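Local coordinates for manganese-binding protein (Chlamydia trachomatis, PDB 6NSI) that binds ferrous iron, manganese and nickel ions, with a preference for ferrous iron, and delivers them to the membrane permease of an ABC importer, at residues Y3-N8 with D46-S51; S16-D21 with D137-E142; Q52-N57 with E72-V77; S155-K160 with E279-T284; E224-E229 with Q248-A253. All coordinates share one frame; numbering follows the deposited sequence.

Contact 1. Residues Y3-N8 with D46-S51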
# COMPACT_ATOMS: atom_id res chain seq x y z
N TYR A 3 -2.16 -15.78 20.25
CA TYR A 3 -2.05 -14.43 19.70
C TYR A 3 -1.08 -14.40 18.53
O TYR A 3 0.03 -14.95 18.62
CB TYR A 3 -1.57 -13.43 20.76
CG TYR A 3 -2.63 -13.05 21.76
CD1 TYR A 3 -3.61 -12.12 21.45
CD2 TYR A 3 -2.65 -13.64 23.03
CE1 TYR A 3 -4.58 -11.78 22.37
CE2 TYR A 3 -3.62 -13.31 23.96
CZ TYR A 3 -4.58 -12.37 23.63
OH TYR A 3 -5.55 -12.04 24.55
N VAL A 4 -1.48 -13.73 17.46
CA VAL A 4 -0.62 -13.46 16.31
C VAL A 4 -0.63 -11.95 16.07
O VAL A 4 -1.69 -11.32 16.11
CB VAL A 4 -1.07 -14.24 15.07
CG1 VAL A 4 -0.37 -13.70 13.81
CG2 VAL A 4 -0.80 -15.72 15.26
N LEU A 5 0.56 -11.38 15.83
CA LEU A 5 0.73 -9.94 15.71
C LEU A 5 0.99 -9.56 14.25
O LEU A 5 1.84 -10.17 13.59
CB LEU A 5 1.88 -9.44 16.59
CG LEU A 5 2.13 -7.93 16.53
CD1 LEU A 5 0.91 -7.16 16.98
CD2 LEU A 5 3.33 -7.47 17.34
N SER A 6 0.26 -8.57 13.77
CA SER A 6 0.52 -7.95 12.48
C SER A 6 0.94 -6.50 12.69
O SER A 6 0.38 -5.80 13.53
CB SER A 6 -0.71 -8.01 11.57
OG SER A 6 -1.08 -9.34 11.26
N MET A 7 1.92 -6.04 11.90
CA MET A 7 2.42 -4.68 12.09
C MET A 7 1.35 -3.63 11.78
O MET A 7 1.25 -2.62 12.48
CB MET A 7 3.66 -4.46 11.23
CG MET A 7 4.95 -4.99 11.86
SD MET A 7 5.27 -4.25 13.48
CE MET A 7 5.27 -2.51 13.07
N ASN A 8 0.52 -3.86 10.76
CA ASN A 8 -0.43 -2.85 10.29
C ASN A 8 -1.70 -3.54 9.79
O ASN A 8 -1.79 -4.78 9.76
CB ASN A 8 0.20 -1.96 9.21
CG ASN A 8 0.62 -2.76 7.96
OD1 ASN A 8 -0.20 -3.44 7.33
ND2 ASN A 8 1.89 -2.64 7.60
N ASP A 46 5.16 -5.89 24.91
CA ASP A 46 4.39 -7.01 25.45
C ASP A 46 3.50 -7.65 24.40
O ASP A 46 3.26 -8.86 24.45
CB ASP A 46 3.54 -6.55 26.64
CG ASP A 46 4.36 -5.91 27.74
OD1 ASP A 46 5.47 -6.41 28.04
OD2 ASP A 46 3.89 -4.91 28.31
N ARG A 47 2.99 -6.86 23.45
CA ARG A 47 2.22 -7.43 22.35
C ARG A 47 3.09 -8.37 21.52
O ARG A 47 2.64 -9.45 21.12
CB ARG A 47 1.65 -6.31 21.48
CG ARG A 47 0.55 -5.55 22.17
CD ARG A 47 0.20 -4.23 21.50
NE ARG A 47 -0.94 -3.61 22.18
CZ ARG A 47 -0.89 -2.47 22.86
NH1 ARG A 47 0.24 -1.77 22.95
NH2 ARG A 47 -1.99 -2.01 23.44
N MET A 48 4.35 -7.99 21.30
CA MET A 48 5.27 -8.90 20.62
C MET A 48 5.56 -10.12 21.48
O MET A 48 5.61 -11.25 20.98
CB MET A 48 6.56 -8.16 20.28
CG MET A 48 6.38 -7.05 19.22
SD MET A 48 7.93 -6.16 18.96
CE MET A 48 7.38 -4.88 17.78
N ALA A 49 5.75 -9.90 22.79
CA ALA A 49 6.15 -10.98 23.68
C ALA A 49 5.08 -12.06 23.78
O ALA A 49 5.40 -13.26 23.76
CB ALA A 49 6.48 -10.40 25.06
N MET A 50 3.80 -11.67 23.88
CA MET A 50 2.73 -12.66 23.96
C MET A 50 2.37 -13.29 22.61
O MET A 50 1.59 -14.25 22.59
CB MET A 50 1.48 -12.03 24.58
CG MET A 50 0.59 -11.31 23.58
SD MET A 50 -0.73 -10.35 24.36
CE MET A 50 0.22 -9.13 25.27
N SER A 51 2.91 -12.80 21.49
CA SER A 51 2.50 -13.28 20.18
C SER A 51 3.34 -14.47 19.72
O SER A 51 4.47 -14.68 20.15
CB SER A 51 2.60 -12.15 19.16
OG SER A 51 1.49 -11.29 19.29
O HOH W 1 0.17 -16.61 22.10
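With chi1 at 85°, M50 holds its CG between its own backbone N and carbonyl carbon, while Y3 sets its ring anti to its carbonyl carbon; together these two torsions bring a thioether over an aromatic face. A further bend at chi3 of M50 places SD 4.1 Å from the centroid of the Y3 ring and only 12° off its normal, a Met-aromatic contact with the sulfur almost above the ring centre. CG of M50, the methylene bonded to the sulfur, is 4.0 Å from CD2 of Y3. A water completes this end of the contact: it accepts from N of Y3 and donates to O of M50, tying the start of the strand to the last turn of the helix. Strand 3-6 belongs to a four-stranded parallel sheet, and the 46-50 part of helix 44-50 runs at 132° to it (N-to-C directions), its chain then turning to enter the neighbouring strand 54-56. Deeper in, L5 reaches the helix with its CD2 branch, which meets CG of M48 at 3.6 Å. The extended M48 chain continues past this point toward H70 and L71 of helix 65-71. S51 fills the place between Y3 and L5: its OG sits 3.3 Å from CB of L5, an apolar neighbour, and spends its hydrogen bond on the carbonyl O of R47 at 2.8 Å, so the hydroxyl is satisfied within its own segment, one turn back. Beside it, CA of S51 makes a C-H...O contact of 3.4 Å with O of Y3.

Contact 2. Residues S16-D21 with D137-E142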
# COMPACT_ATOMS: atom_id res chain seq x y z
N SER A 16 -6.20 -12.24 9.48
CA SER A 16 -7.41 -12.59 10.21
C SER A 16 -8.38 -13.40 9.35
O SER A 16 -9.14 -14.21 9.88
CB SER A 16 -8.10 -11.32 10.72
OG SER A 16 -7.22 -10.59 11.56
N ARG A 17 -8.35 -13.18 8.03
CA ARG A 17 -9.21 -13.94 7.13
C ARG A 17 -8.73 -15.38 6.98
O ARG A 17 -9.54 -16.29 6.84
CB ARG A 17 -9.29 -13.27 5.75
CG ARG A 17 -10.36 -12.18 5.60
CD ARG A 17 -11.75 -12.78 5.37
NE ARG A 17 -12.14 -12.87 3.96
CZ ARG A 17 -12.25 -14.02 3.27
NH1 ARG A 17 -11.98 -15.18 3.86
NH2 ARG A 17 -12.62 -14.00 2.00
N ILE A 18 -7.41 -15.59 7.00
CA ILE A 18 -6.89 -16.95 6.94
C ILE A 18 -7.21 -17.71 8.23
O ILE A 18 -7.59 -18.88 8.19
CB ILE A 18 -5.38 -16.95 6.67
CG1 ILE A 18 -5.09 -16.40 5.27
CG2 ILE A 18 -4.80 -18.36 6.83
CD1 ILE A 18 -3.63 -16.07 5.07
N THR A 19 -7.05 -17.06 9.39
CA THR A 19 -7.18 -17.77 10.66
C THR A 19 -8.61 -17.84 11.17
O THR A 19 -8.96 -18.80 11.87
CB THR A 19 -6.31 -17.14 11.75
OG1 THR A 19 -6.71 -15.78 11.99
CG2 THR A 19 -4.84 -17.19 11.39
N GLY A 20 -9.45 -16.86 10.84
CA GLY A 20 -10.76 -16.77 11.45
C GLY A 20 -10.70 -16.86 12.97
O GLY A 20 -9.84 -16.26 13.62
N ASP A 21 -11.65 -17.54 13.58
CA ASP A 21 -11.78 -17.60 15.06
C ASP A 21 -10.64 -18.35 15.77
O ASP A 21 -10.49 -18.10 16.95
CB ASP A 21 -13.02 -18.41 15.44
CG ASP A 21 -14.19 -17.57 15.90
OD1 ASP A 21 -14.26 -16.41 15.50
OD2 ASP A 21 -15.03 -18.09 16.65
N ASP A 137 -7.60 -20.20 0.51
CA ASP A 137 -8.15 -20.42 -0.82
C ASP A 137 -9.25 -19.42 -1.13
O ASP A 137 -9.31 -18.87 -2.23
CB ASP A 137 -8.69 -21.84 -0.93
CG ASP A 137 -7.61 -22.88 -0.83
OD1 ASP A 137 -6.42 -22.52 -1.00
OD2 ASP A 137 -7.94 -24.06 -0.60
N GLN A 138 -10.12 -19.16 -0.15
CA GLN A 138 -11.24 -18.26 -0.39
C GLN A 138 -10.75 -16.83 -0.59
O GLN A 138 -11.10 -16.19 -1.59
CB GLN A 138 -12.24 -18.34 0.76
CG GLN A 138 -13.58 -17.72 0.43
CD GLN A 138 -14.10 -18.10 -0.95
OE1 GLN A 138 -14.00 -19.26 -1.38
NE2 GLN A 138 -14.68 -17.13 -1.66
N ILE A 139 -9.94 -16.30 0.33
CA ILE A 139 -9.55 -14.90 0.20
C ILE A 139 -8.67 -14.70 -1.03
O ILE A 139 -8.79 -13.69 -1.74
CB ILE A 139 -8.88 -14.38 1.49
CG1 ILE A 139 -8.62 -12.87 1.38
CG2 ILE A 139 -7.60 -15.15 1.81
CD1 ILE A 139 -9.85 -12.10 0.89
N LEU A 140 -7.79 -15.66 -1.32
CA LEU A 140 -6.91 -15.55 -2.48
C LEU A 140 -7.70 -15.47 -3.79
O LEU A 140 -7.34 -14.71 -4.69
CB LEU A 140 -5.94 -16.71 -2.53
CG LEU A 140 -4.75 -16.63 -1.56
CD1 LEU A 140 -4.03 -17.99 -1.48
CD2 LEU A 140 -3.82 -15.51 -2.00
N SER A 141 -8.77 -16.26 -3.92
CA SER A 141 -9.57 -16.18 -5.14
C SER A 141 -10.42 -14.92 -5.17
O SER A 141 -10.74 -14.40 -6.25
CB SER A 141 -10.44 -17.42 -5.29
OG SER A 141 -11.42 -17.43 -4.28
N GLU A 142 -10.82 -14.43 -4.00
CA GLU A 142 -11.52 -13.15 -3.95
C GLU A 142 -10.59 -12.01 -4.37
O GLU A 142 -11.01 -11.08 -5.07
CB GLU A 142 -12.09 -12.92 -2.55
CG GLU A 142 -13.36 -13.71 -2.27
CD GLU A 142 -13.82 -13.59 -0.82
OE1 GLU A 142 -14.23 -14.61 -0.23
OE2 GLU A 142 -13.75 -12.48 -0.25
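R17 is the first residue of 16-21 to reach across, and it carries most of this helix-to-helix contact, laying an arginine of helix 9-19 over an isoleucine of helix 129-154. Its chain bends at chi2 (-80°) and at chi3 (-95°), which folds the guanidinium over I139: CB of I139 lies under one face, offset toward the rim, while CD1 comes within 3.5 Å of NH2 of R17. The same NH2 forms a salt bridge to OE1 of E142 at 2.8 Å, and OE2 is nearly as close at 2.9 Å. The carboxylate arrives at the guanidinium edge, its plane turned 38° from that of the arginine. OE1 of E142 also accepts from NE2 of Q138 (2.9 Å) through its anti lone pair, turned away from OE2. One residue on, I18 adds a loose apolar touch, CG1 to CG2 of I139 at 4.5 Å, and also rests on M117, A118 and L121 of helix 107-124 and on F132 of helix 129-154. Beyond it G20 takes a positive phi, leading the chain away. With arginine and amide both directed at it, the E142 carboxylate is probably stabilised in its charged form, and the two should limit its rotation.

Contact 3. Residues Q52-N57 with E72-V77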
# COMPACT_ATOMS: atom_id res chain seq x y z
N GLN A 52 2.75 -15.26 18.81
CA GLN A 52 3.44 -16.43 18.26
C GLN A 52 4.16 -16.11 16.95
O GLN A 52 5.14 -16.79 16.61
CB GLN A 52 2.46 -17.58 18.02
CG GLN A 52 1.75 -18.10 19.26
CD GLN A 52 2.70 -18.54 20.36
OE1 GLN A 52 3.70 -19.23 20.10
NE2 GLN A 52 2.40 -18.16 21.60
N LEU A 53 3.67 -15.12 16.22
CA LEU A 53 4.21 -14.72 14.93
C LEU A 53 4.03 -13.21 14.82
O LEU A 53 3.02 -12.68 15.28
CB LEU A 53 3.49 -15.42 13.76
CG LEU A 53 3.71 -16.91 13.49
CD1 LEU A 53 2.74 -17.40 12.42
CD2 LEU A 53 5.15 -17.16 13.09
N ILE A 54 5.02 -12.54 14.22
CA ILE A 54 4.97 -11.09 13.98
C ILE A 54 5.11 -10.86 12.48
O ILE A 54 6.20 -11.07 11.92
CB ILE A 54 6.07 -10.34 14.73
CG1 ILE A 54 5.90 -10.52 16.24
CG2 ILE A 54 6.06 -8.86 14.34
CD1 ILE A 54 7.08 -9.99 17.05
N PHE A 55 4.03 -10.41 11.85
CA PHE A 55 4.00 -10.22 10.40
C PHE A 55 4.39 -8.78 10.05
O PHE A 55 3.71 -7.83 10.46
CB PHE A 55 2.62 -10.58 9.86
CG PHE A 55 2.37 -12.07 9.76
CD1 PHE A 55 1.57 -12.71 10.69
CD2 PHE A 55 2.94 -12.81 8.73
CE1 PHE A 55 1.34 -14.08 10.60
CE2 PHE A 55 2.71 -14.18 8.63
CZ PHE A 55 1.91 -14.82 9.57
N CYS A 56 5.49 -8.63 9.31
CA CYS A 56 6.04 -7.35 8.89
C CYS A 56 5.97 -7.20 7.38
O CYS A 56 6.01 -8.18 6.64
CB CYS A 56 7.51 -7.21 9.30
SG CYS A 56 7.75 -7.43 11.05
N ASN A 57 5.92 -5.94 6.94
CA ASN A 57 5.98 -5.65 5.51
C ASN A 57 7.38 -5.84 4.96
O ASN A 57 7.55 -6.30 3.83
CB ASN A 57 5.52 -4.22 5.24
CG ASN A 57 5.37 -3.93 3.76
OD1 ASN A 57 4.32 -4.19 3.20
ND2 ASN A 57 6.41 -3.38 3.13
N GLU A 72 14.58 -7.02 14.18
CA GLU A 72 15.78 -7.56 13.56
C GLU A 72 16.33 -8.69 14.44
O GLU A 72 16.62 -8.48 15.62
CB GLU A 72 16.82 -6.45 13.36
CG GLU A 72 16.47 -5.53 12.16
CD GLU A 72 17.33 -4.26 12.05
OE1 GLU A 72 18.05 -3.92 13.00
OE2 GLU A 72 17.26 -3.60 10.99
N GLY A 73 16.44 -9.89 13.87
CA GLY A 73 16.91 -11.05 14.61
C GLY A 73 15.85 -11.76 15.42
O GLY A 73 16.18 -12.72 16.14
N ASN A 74 14.60 -11.34 15.34
CA ASN A 74 13.51 -11.95 16.08
C ASN A 74 12.98 -13.15 15.31
O ASN A 74 12.48 -12.99 14.19
CB ASN A 74 12.41 -10.93 16.31
CG ASN A 74 11.38 -11.39 17.30
OD1 ASN A 74 10.99 -12.56 17.30
ND2 ASN A 74 10.93 -10.48 18.15
N PRO A 75 13.07 -14.37 15.87
CA PRO A 75 12.58 -15.55 15.14
C PRO A 75 11.08 -15.54 14.87
O PRO A 75 10.62 -16.29 14.01
CB PRO A 75 12.96 -16.73 16.06
CG PRO A 75 13.91 -16.16 17.07
CD PRO A 75 13.60 -14.71 17.20
N LYS A 76 10.30 -14.72 15.59
CA LYS A 76 8.87 -14.61 15.32
C LYS A 76 8.56 -13.82 14.05
O LYS A 76 7.42 -13.87 13.58
CB LYS A 76 8.15 -13.92 16.48
CG LYS A 76 8.23 -14.63 17.80
CD LYS A 76 7.51 -13.85 18.88
CE LYS A 76 7.60 -14.61 20.19
NZ LYS A 76 7.04 -13.84 21.34
N VAL A 77 9.52 -13.08 13.50
CA VAL A 77 9.21 -12.15 12.41
C VAL A 77 9.04 -12.90 11.10
O VAL A 77 9.91 -13.70 10.71
CB VAL A 77 10.28 -11.05 12.28
CG1 VAL A 77 10.08 -10.29 11.00
CG2 VAL A 77 10.23 -10.10 13.48
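I54 and V77 turn their side chains to the same face of the sheet, paired in a parallel bridge, and a methyl of V77, CG2, comes loosely to CB of I54, at 4.4 Å. The other branch of V77, CG1, anti to its backbone N (chi1 169°), reaches SG of C56 at 3.7 Å, so one valine spans two residues of the neighbouring strand. At the other end of I54, CD1 runs out to N74, crossing its side chain at about a right angle and stopping 4.0 Å from ND2, while CG1 lies obliquely against CB of K76. The backbones are joined by a hydrogen bond from N of I54 to O of K76, 2.8 Å long and nearly straight (172°), although the donor sits well above the carbonyl plane. CA of V77 adds a C-H...O contact of 3.2 Å to O of I54. The approach of 72-77 is shaped by N74, whose OD1 accepts from N of K76 in an Asx turn, within a type I beta turn. The extended K76 chain carries NZ to the carbonyl oxygens of S51 and M48. Strand 54-56, helix 65-71 and strand 77-79 make a beta-alpha-beta crossover, the helix laying L71 over I54, C56 and V77, whereas F55 faces helix 107-124; strand 3-6 flanks 54-56 on its other edge, so this is one of the sheet's two outer pairings.

Contact 4. Residues S155-K160 with E279-T284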
# COMPACT_ATOMS: atom_id res chain seq x y z
N SER A 155 -8.78 0.50 -16.53
CA SER A 155 -8.55 0.54 -17.96
C SER A 155 -9.50 1.46 -18.70
O SER A 155 -9.25 1.79 -19.86
CB SER A 155 -8.66 -0.86 -18.55
OG SER A 155 -7.42 -1.52 -18.38
N THR A 156 -10.60 1.88 -18.06
CA THR A 156 -11.55 2.79 -18.69
C THR A 156 -11.12 4.26 -18.59
O THR A 156 -11.70 5.12 -19.26
CB THR A 156 -12.95 2.61 -18.07
OG1 THR A 156 -12.96 3.11 -16.73
CG2 THR A 156 -13.37 1.12 -18.05
N ILE A 157 -10.13 4.56 -17.75
CA ILE A 157 -9.55 5.90 -17.70
C ILE A 157 -8.97 6.23 -19.06
O ILE A 157 -8.08 5.51 -19.52
CB ILE A 157 -8.46 5.99 -16.62
CG1 ILE A 157 -9.07 5.73 -15.24
CG2 ILE A 157 -7.72 7.36 -16.71
CD1 ILE A 157 -8.01 5.63 -14.14
N PRO A 158 -9.42 7.29 -19.74
CA PRO A 158 -8.79 7.69 -21.00
C PRO A 158 -7.28 7.80 -20.83
O PRO A 158 -6.79 8.35 -19.84
CB PRO A 158 -9.42 9.06 -21.31
CG PRO A 158 -10.71 9.05 -20.56
CD PRO A 158 -10.48 8.24 -19.32
N GLU A 159 -6.55 7.27 -21.80
CA GLU A 159 -5.09 7.27 -21.73
C GLU A 159 -4.52 8.67 -21.51
O GLU A 159 -3.50 8.83 -20.83
CB GLU A 159 -4.50 6.64 -22.99
CG GLU A 159 -2.99 6.57 -23.01
CD GLU A 159 -2.44 6.06 -24.34
OE1 GLU A 159 -2.97 6.44 -25.42
OE2 GLU A 159 -1.46 5.27 -24.29
N LYS A 160 -5.14 9.70 -22.10
CA LYS A 160 -4.67 11.07 -21.89
C LYS A 160 -4.78 11.52 -20.43
O LYS A 160 -4.19 12.54 -20.06
CB LYS A 160 -5.44 12.05 -22.79
CG LYS A 160 -6.92 12.21 -22.38
CD LYS A 160 -7.63 13.37 -23.07
CE LYS A 160 -9.01 13.58 -22.45
NZ LYS A 160 -9.95 14.36 -23.30
N GLU A 279 -13.06 7.24 -11.19
CA GLU A 279 -14.08 8.26 -11.46
C GLU A 279 -13.45 9.63 -11.71
O GLU A 279 -13.87 10.35 -12.63
CB GLU A 279 -15.07 8.35 -10.29
CG GLU A 279 -16.18 7.32 -10.35
CD GLU A 279 -17.08 7.37 -9.12
OE1 GLU A 279 -16.89 8.27 -8.27
OE2 GLU A 279 -17.97 6.49 -9.01
N GLU A 280 -12.45 10.00 -10.91
CA GLU A 280 -11.91 11.35 -11.02
C GLU A 280 -11.08 11.53 -12.28
O GLU A 280 -11.02 12.64 -12.83
CB GLU A 280 -11.09 11.71 -9.79
CG GLU A 280 -11.92 11.78 -8.50
CD GLU A 280 -12.62 13.11 -8.30
OE1 GLU A 280 -13.03 13.40 -7.15
OE2 GLU A 280 -12.77 13.88 -9.29
N LEU A 281 -10.42 10.47 -12.76
CA LEU A 281 -9.63 10.52 -13.99
C LEU A 281 -10.46 10.23 -15.25
O LEU A 281 -9.91 10.16 -16.36
CB LEU A 281 -8.44 9.57 -13.90
CG LEU A 281 -7.44 10.04 -12.81
CD1 LEU A 281 -6.21 9.17 -12.80
CD2 LEU A 281 -7.05 11.47 -13.05
N GLY A 282 -11.77 10.08 -15.12
CA GLY A 282 -12.65 10.07 -16.27
C GLY A 282 -13.10 8.70 -16.74
O GLY A 282 -13.73 8.62 -17.81
N GLY A 283 -12.80 7.64 -15.99
CA GLY A 283 -13.24 6.30 -16.33
C GLY A 283 -14.62 5.99 -15.79
O GLY A 283 -15.33 6.85 -15.25
N THR A 284 -15.00 4.72 -15.92
CA THR A 284 -16.28 4.22 -15.41
C THR A 284 -16.04 2.94 -14.63
O THR A 284 -15.42 2.01 -15.15
CB THR A 284 -17.28 3.98 -16.56
OG1 THR A 284 -17.41 5.16 -17.35
CG2 THR A 284 -18.65 3.57 -16.00
O HOH W 2 -14.46 6.95 -20.17
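I157, L281 and T156 bury the most surface here. The CG2 methyl of I157 meets CB of L281 at 3.6 Å, with the two side chains crossing at a slant. The ethyl branch of I157 reaches the same CB, with CD1 at 4.0 Å. Both residues are buried, and I157 also rests on I277 of helix 266-280 and on L179, so the pair forms the inner layer of the contact. T156 governs the outer layer. Its OG1 stands between the backbone N and the carbonyl carbon (chi1 70°), which directs it across to N of T284; the hydrogen bond is 2.7 Å long, with an angle of 161° at the hydrogen. OG1 is also bonded to O of S153, one turn back in the preceding helix, so the hydroxyl joins the end of helix 129-154 to the tail of the chain. That tail leaves helix 266-280 by a Schellman motif, in which G282, with positive phi, is the C-prime residue and the amides of G283 and G282 return to the carbonyls of T278 and E279. The turn brings G283 close against T156 and I157: its CA is 3.2 Å from OG1 of T156 and close to N of I157, an approach made possible by the absence of a side chain. P158 adds its ring, with CD meeting O of L281 and O of G282, each at 3.6 Å. A water donates to O of G282 and, weakly, to O of T156, bridging the two backbones at the surface.

Contact 5. Residues E224-E229 with Q248-A253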
# COMPACT_ATOMS: atom_id res chain seq x y z
N GLU A 224 -6.04 17.40 -14.37
CA GLU A 224 -7.12 18.25 -13.90
C GLU A 224 -7.45 18.05 -12.43
O GLU A 224 -8.11 18.91 -11.84
CB GLU A 224 -8.39 18.01 -14.72
CG GLU A 224 -8.23 18.23 -16.21
CD GLU A 224 -9.39 17.62 -16.98
OE1 GLU A 224 -10.55 17.80 -16.56
OE2 GLU A 224 -9.14 16.93 -17.99
N VAL A 225 -6.99 16.95 -11.83
CA VAL A 225 -7.32 16.63 -10.45
C VAL A 225 -6.10 16.00 -9.78
O VAL A 225 -5.31 15.29 -10.41
CB VAL A 225 -8.57 15.70 -10.40
CG1 VAL A 225 -8.37 14.53 -11.33
CG2 VAL A 225 -8.87 15.26 -8.97
N VAL A 226 -5.95 16.29 -8.49
CA VAL A 226 -4.90 15.72 -7.65
C VAL A 226 -5.56 15.08 -6.44
O VAL A 226 -6.68 15.44 -6.06
CB VAL A 226 -3.88 16.80 -7.24
CG1 VAL A 226 -3.32 17.52 -8.47
CG2 VAL A 226 -4.54 17.83 -6.31
N PHE A 227 -4.86 14.14 -5.81
CA PHE A 227 -5.47 13.30 -4.79
C PHE A 227 -4.82 13.51 -3.42
O PHE A 227 -3.66 13.13 -3.22
CB PHE A 227 -5.38 11.82 -5.18
CG PHE A 227 -6.14 11.48 -6.44
CD1 PHE A 227 -5.56 11.67 -7.70
CD2 PHE A 227 -7.44 10.98 -6.37
CE1 PHE A 227 -6.25 11.34 -8.87
CE2 PHE A 227 -8.15 10.64 -7.56
CZ PHE A 227 -7.56 10.83 -8.79
N LEU A 228 -5.59 14.04 -2.48
CA LEU A 228 -5.21 14.05 -1.07
C LEU A 228 -5.23 12.65 -0.51
O LEU A 228 -5.96 11.78 -0.99
CB LEU A 228 -6.20 14.91 -0.27
CG LEU A 228 -6.30 16.35 -0.75
CD1 LEU A 228 -7.55 17.01 -0.16
CD2 LEU A 228 -5.07 17.09 -0.31
N GLU A 229 -4.43 12.43 0.55
CA GLU A 229 -4.40 11.16 1.27
C GLU A 229 -4.79 11.38 2.72
O GLU A 229 -4.40 12.37 3.35
CB GLU A 229 -3.01 10.49 1.23
CG GLU A 229 -2.49 10.24 -0.18
CD GLU A 229 -0.98 10.10 -0.23
OE1 GLU A 229 -0.39 9.70 0.81
OE2 GLU A 229 -0.39 10.38 -1.30
N GLN A 248 -6.34 27.80 -15.94
CA GLN A 248 -5.94 26.39 -15.94
C GLN A 248 -6.66 25.61 -14.84
O GLN A 248 -6.32 25.72 -13.67
CB GLN A 248 -4.42 26.26 -15.77
CG GLN A 248 -3.91 24.87 -16.11
CD GLN A 248 -2.77 24.42 -15.21
OE1 GLN A 248 -1.60 24.71 -15.48
NE2 GLN A 248 -3.10 23.70 -14.14
N LYS A 249 -7.64 24.80 -15.23
CA LYS A 249 -8.48 24.12 -14.25
C LYS A 249 -7.70 23.02 -13.52
O LYS A 249 -7.02 22.20 -14.15
CB LYS A 249 -9.72 23.56 -14.93
CG LYS A 249 -10.74 24.64 -15.26
CD LYS A 249 -11.96 24.08 -15.95
CE LYS A 249 -12.31 24.94 -17.15
NZ LYS A 249 -13.59 25.69 -16.97
N ILE A 250 -7.82 23.01 -12.19
CA ILE A 250 -7.17 22.04 -11.31
C ILE A 250 -7.94 21.99 -9.99
O ILE A 250 -8.25 23.03 -9.39
CB ILE A 250 -5.69 22.38 -11.08
CG1 ILE A 250 -5.05 21.36 -10.15
CG2 ILE A 250 -5.53 23.76 -10.46
CD1 ILE A 250 -5.14 19.95 -10.66
N ARG A 251 -8.26 20.79 -9.52
CA ARG A 251 -9.07 20.63 -8.33
C ARG A 251 -8.51 19.49 -7.50
O ARG A 251 -7.70 18.69 -7.97
CB ARG A 251 -10.53 20.35 -8.69
CG ARG A 251 -10.66 19.05 -9.47
CD ARG A 251 -12.01 18.90 -10.13
NE ARG A 251 -12.29 17.48 -10.36
CZ ARG A 251 -12.05 16.84 -11.51
NH1 ARG A 251 -11.53 17.49 -12.56
NH2 ARG A 251 -12.33 15.55 -11.59
N LEU A 252 -8.96 19.43 -6.25
CA LEU A 252 -8.70 18.30 -5.37
C LEU A 252 -9.77 17.23 -5.59
O LEU A 252 -10.94 17.56 -5.81
CB LEU A 252 -8.71 18.73 -3.89
CG LEU A 252 -7.87 19.91 -3.40
CD1 LEU A 252 -8.35 20.35 -2.01
CD2 LEU A 252 -6.37 19.56 -3.36
N ALA A 253 -9.36 15.97 -5.54
CA ALA A 253 -10.34 14.90 -5.66
C ALA A 253 -11.34 14.99 -4.51
O ALA A 253 -11.03 15.51 -3.44
CB ALA A 253 -9.65 13.53 -5.66
O HOH W 3 -10.22 20.54 -12.66
O HOH W 4 -8.51 14.37 -2.54
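Strands 225-226 and 251-252 form a two-stranded parallel sheet, in which E224 and V226 bracket R251. O of E224 accepts from N of R251, and N of V226 donates to O of R251 at 3.0 Å. O of V226 then takes the amide of A253 at 2.8 Å; the last two bonds are nearly linear at the carbonyl. O of E224 receives a second donor, a water that lies in the guanidinium plane of R251 and bonds weakly to its NH1. Past the strands, another water accepts from N of L228 and donates to O of A253, extending the pairing where direct bonds stop. The guanidinium of R251 lies flat over CB of V225, which sits 3.8 Å below its centre, while its NH2 is held in a salt bridge by E280 of helix 266-280; E224 is nearby but beyond salt-bridge range. V226 and L252, on the face opposite R251, pack with each other and with L228, against V241 and R238 of helix 235-242. E229 continues toward the iron site, where its OE1 bonds to ND1 of the metal ligand H168. Past V226, CB of A253 comes to 3.4 Å from CD2 of F227.

In the fold
Along the chain, contact 1 closes before contact 3 opens, and both belong to the four-stranded parallel sheet, where strands 3-6 and 54-56 are neighbours; their centres are 9 Å apart. Contact 2 crosses contact 1 in sequence, encloses contact 3, and ties helix 9-19 to the long helix 129-154. That helix leads directly into contact 4, whose loop encloses contact 5. These two touch through E280 and R251, with centres 14 Å apart. The centres of contacts 1 and 3 lie about 40 Å from those of contacts 4 and 5, across the chain's centre, consistent with the two-lobed fold of metal-binding solute receptors. H36, H102, H168 and D260 bind the iron.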